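Long-range contact in putative glycyl-glycine endopeptidase lytM (Ruminococcus gnavus, PDB 3NYY), which probably acts as a metalloendopeptidase of the M23 family, whose LytM-like members cleave glycine-rich peptide cross-bridges of bacterial cell walls: residues A[142-146]-A[173-178]. Numbering follows the deposited sequence.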
ATOM      1  N   VAL A 142      13.542  -6.681 -11.702  1.00 12.50           N
ATOM      2  CA  VAL A 142      12.951  -5.391 -12.060  1.00 11.01           C
ATOM      3  C   VAL A 142      13.321  -5.162 -13.514  1.00 12.55           C
ATOM      4  O   VAL A 142      14.494  -5.207 -13.881  1.00 12.62           O
ATOM      5  CB  VAL A 142      13.454  -4.276 -11.137  1.00 11.02           C
ATOM      6  CG1 VAL A 142      12.954  -2.928 -11.635  1.00  9.39           C
ATOM      7  CG2 VAL A 142      12.991  -4.557  -9.653  1.00 11.12           C
ATOM      8  N   VAL A 143      12.292  -4.971 -14.352  1.00 12.71           N
ATOM      9  CA  VAL A 143      12.452  -4.736 -15.763  1.00 10.72           C
ATOM     10  C   VAL A 143      11.948  -3.360 -16.137  1.00 12.41           C
ATOM     11  O   VAL A 143      11.118  -2.749 -15.447  1.00 10.57           O
ATOM     12  CB  VAL A 143      11.732  -5.794 -16.606  1.00 12.63           C
ATOM     13  CG1 VAL A 143      12.271  -7.177 -16.280  1.00 13.26           C
ATOM     14  CG2 VAL A 143      10.205  -5.712 -16.450  1.00 11.61           C
ATOM     15  N   SER A 144      12.468  -2.843 -17.235  1.00 12.80           N
ATOM     16  CA  SER A 144      12.137  -1.502 -17.686  1.00 11.97           C
ATOM     17  C   SER A 144      10.716  -1.497 -18.226  1.00 11.08           C
ATOM     18  O   SER A 144      10.362  -2.301 -19.080  1.00 12.12           O
ATOM     19  CB  SER A 144      13.057  -1.056 -18.815  1.00 13.15           C
ATOM     20  OG  SER A 144      12.864   0.338 -19.138  1.00 13.13           O
HETATM   21  N   MSE A 145       9.928  -0.558 -17.767  1.00 11.43           N
HETATM   22  CA  MSE A 145       8.544  -0.444 -18.235  1.00 11.65           C
HETATM   23  C   MSE A 145       8.480   0.026 -19.678  1.00 11.89           C
HETATM   24  O   MSE A 145       7.489  -0.214 -20.355  1.00 11.52           O
HETATM   25  CB  MSE A 145       7.780   0.516 -17.324  1.00 10.99           C
HETATM   26  CG  MSE A 145       7.590  -0.028 -15.889  1.00  9.99           C
HETATM   27 SE   MSE A 145       6.836   1.296 -14.684  0.75  8.36          SE
HETATM   28  CE  MSE A 145       5.049   1.250 -15.302  1.00 16.12           C
ATOM     29  N   THR A 146       9.512   0.754 -20.096  1.00 11.30           N
ATOM     30  CA  THR A 146       9.562   1.474 -21.375  1.00 12.18           C
ATOM     31  C   THR A 146      10.861   1.206 -22.123  1.00 12.18           C
ATOM     32  O   THR A 146      11.853   0.762 -21.547  1.00 13.01           O
ATOM     33  CB  THR A 146       9.517   3.016 -21.124  1.00 11.21           C
ATOM     34  OG1 THR A 146      10.756   3.443 -20.524  1.00 10.87           O
ATOM     35  CG2 THR A 146       8.315   3.399 -20.178  1.00 10.75           C
ATOM     36  N   PHE A 173      11.775   7.548 -15.869  1.00 10.04           N
ATOM     37  CA  PHE A 173      11.309   6.475 -15.000  1.00  9.47           C
ATOM     38  C   PHE A 173      12.405   6.128 -14.015  1.00  9.60           C
ATOM     39  O   PHE A 173      13.521   5.802 -14.410  1.00 11.13           O
ATOM     40  CB  PHE A 173      10.911   5.267 -15.861  1.00  9.51           C
ATOM     41  CG  PHE A 173       9.606   5.466 -16.577  1.00 10.39           C
ATOM     42  CD1 PHE A 173       9.484   6.297 -17.684  1.00 13.38           C
ATOM     43  CD2 PHE A 173       8.471   4.833 -16.094  1.00  9.48           C
ATOM     44  CE1 PHE A 173       8.218   6.498 -18.278  1.00 14.22           C
ATOM     45  CE2 PHE A 173       7.250   4.997 -16.678  1.00 13.70           C
ATOM     46  CZ  PHE A 173       7.107   5.842 -17.774  1.00 11.68           C
ATOM     47  N   TYR A 174      12.072   6.188 -12.722  1.00 10.40           N
ATOM     48  CA  TYR A 174      13.011   6.076 -11.636  1.00 10.18           C
ATOM     49  C   TYR A 174      12.770   4.817 -10.863  1.00 11.74           C
ATOM     50  O   TYR A 174      11.658   4.619 -10.408  1.00 10.98           O
ATOM     51  CB  TYR A 174      12.807   7.313 -10.739  1.00 12.99           C
ATOM     52  CG  TYR A 174      13.609   7.390  -9.456  1.00  9.25           C
ATOM     53  CD1 TYR A 174      14.991   7.544  -9.481  1.00 12.81           C
ATOM     54  CD2 TYR A 174      12.989   7.342  -8.218  1.00 12.33           C
ATOM     55  CE1 TYR A 174      15.696   7.644  -8.282  1.00 12.45           C
ATOM     56  CE2 TYR A 174      13.702   7.467  -7.051  1.00 11.87           C
ATOM     57  CZ  TYR A 174      15.056   7.624  -7.087  1.00 13.10           C
ATOM     58  OH  TYR A 174      15.795   7.722  -5.907  1.00 14.64           O
ATOM     59  N   TYR A 175      13.807   3.980 -10.727  1.00 10.19           N
ATOM     60  CA  TYR A 175      13.696   2.663 -10.077  1.00 10.34           C
ATOM     61  C   TYR A 175      14.701   2.653  -8.944  1.00  9.73           C
ATOM     62  O   TYR A 175      15.913   2.758  -9.177  1.00 10.14           O
ATOM     63  CB  TYR A 175      14.002   1.537 -11.055  1.00 10.83           C
ATOM     64  CG  TYR A 175      13.144   1.520 -12.305  1.00  9.24           C
ATOM     65  CD1 TYR A 175      13.433   2.373 -13.378  1.00 12.03           C
ATOM     66  CD2 TYR A 175      12.116   0.593 -12.458  1.00  9.03           C
ATOM     67  CE1 TYR A 175      12.679   2.366 -14.551  1.00  7.74           C
ATOM     68  CE2 TYR A 175      11.364   0.564 -13.615  1.00 12.07           C
ATOM     69  CZ  TYR A 175      11.626   1.458 -14.666  1.00  8.27           C
ATOM     70  OH  TYR A 175      10.797   1.424 -15.802  1.00  9.97           O
ATOM     71  N   ALA A 176      14.224   2.509  -7.709  1.00  9.70           N
ATOM     72  CA  ALA A 176      15.057   2.672  -6.514  1.00  9.93           C
ATOM     73  C   ALA A 176      14.989   1.504  -5.514  1.00 10.07           C
ATOM     74  O   ALA A 176      14.106   0.631  -5.571  1.00 11.00           O
ATOM     75  CB  ALA A 176      14.716   4.004  -5.802  1.00 11.84           C
ATOM     76  N   HIS A 177      16.022   1.479  -4.662  1.00 10.68           N
ATOM     77  CA  HIS A 177      16.252   0.496  -3.581  1.00 11.98           C
ATOM     78  C   HIS A 177      16.667  -0.880  -4.070  1.00 11.14           C
ATOM     79  O   HIS A 177      16.559  -1.858  -3.300  1.00 11.90           O
ATOM     80  CB  HIS A 177      15.054   0.415  -2.630  1.00 12.78           C
ATOM     81  CG  HIS A 177      14.614   1.746  -2.131  1.00 13.79           C
ATOM     82  ND1 HIS A 177      15.453   2.576  -1.421  1.00 15.13           N
ATOM     83  CD2 HIS A 177      13.466   2.440  -2.314  1.00 15.61           C
ATOM     84  CE1 HIS A 177      14.829   3.718  -1.166  1.00 17.84           C
ATOM     85  NE2 HIS A 177      13.627   3.665  -1.703  1.00 15.16           N
ATOM     86  N   LEU A 178      17.187  -0.946  -5.307  1.00 10.44           N
ATOM     87  CA  LEU A 178      17.619  -2.200  -5.917  1.00  9.74           C
ATOM     88  C   LEU A 178      18.744  -2.871  -5.082  1.00 11.31           C
ATOM     89  O   LEU A 178      19.605  -2.188  -4.480  1.00 12.36           O
ATOM     90  CB  LEU A 178      18.133  -1.991  -7.356  1.00 10.96           C
ATOM     91  CG  LEU A 178      17.143  -1.358  -8.346  1.00  9.67           C
ATOM     92  CD1 LEU A 178      17.898  -1.040  -9.686  1.00 11.75           C
ATOM     93  CD2 LEU A 178      15.975  -2.304  -8.595  1.00 13.44           C
TER
HETATM   94  O   HOH W   1      11.704   2.574 -18.013  1.00 11.69           O
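Tyr175 reaches from strand 172-178 to the loop that follows strand 141-143. Its CG stands anti to the carbonyl carbon (chi1 -57°), which sends the ring across to Val142 and Met145. From CB outward, the first ring atom to meet the other segment is Tyr175 CD2, 3.7 Å from Val142 CG1. Next comes Tyr175 CE2, 3.8 Å from Val143 O. At the tip, Tyr175 OH accepts a nearly straight hydrogen bond from Met145 N (2.9 Å, N-H...O angle 175°). A water lies in the ring plane at this edge, 2.7 Å from Tyr175 OH. The water also donates to Ser144 OG and Thr146 OG1. Ser144 OG in turn donates to Thr146 O, on a lone pair in the carbonyl plane.

Apolar contacts lie to both sides of this polar group. Thr146 CG2 sits over one face of Phe173, 3.8 Å from the ring centroid, a CH-pi contact. The selenium of selenomethionine Met145 meets the same ring obliquely, 4.1 Å from Phe173 CD2. At the other end, Val142 CG2 packs on Leu178 CD2. Ile163 and Leu219, from neighbouring strands, also pack on Tyr175. A phenylalanine in place of Tyr175 would probably leave Met145 N and the water without their shared partner inside the core.

The contact joins two sheets of the M23 domain, since strand 141-143 pairs with 195-198 and strand 172-178 with 162-166 and 216-225. It is thus apolar packing around a small polar cluster, in which Tyr175 OH meets Met145 N and a water that links it to the hydroxyls of Ser144 and Thr146.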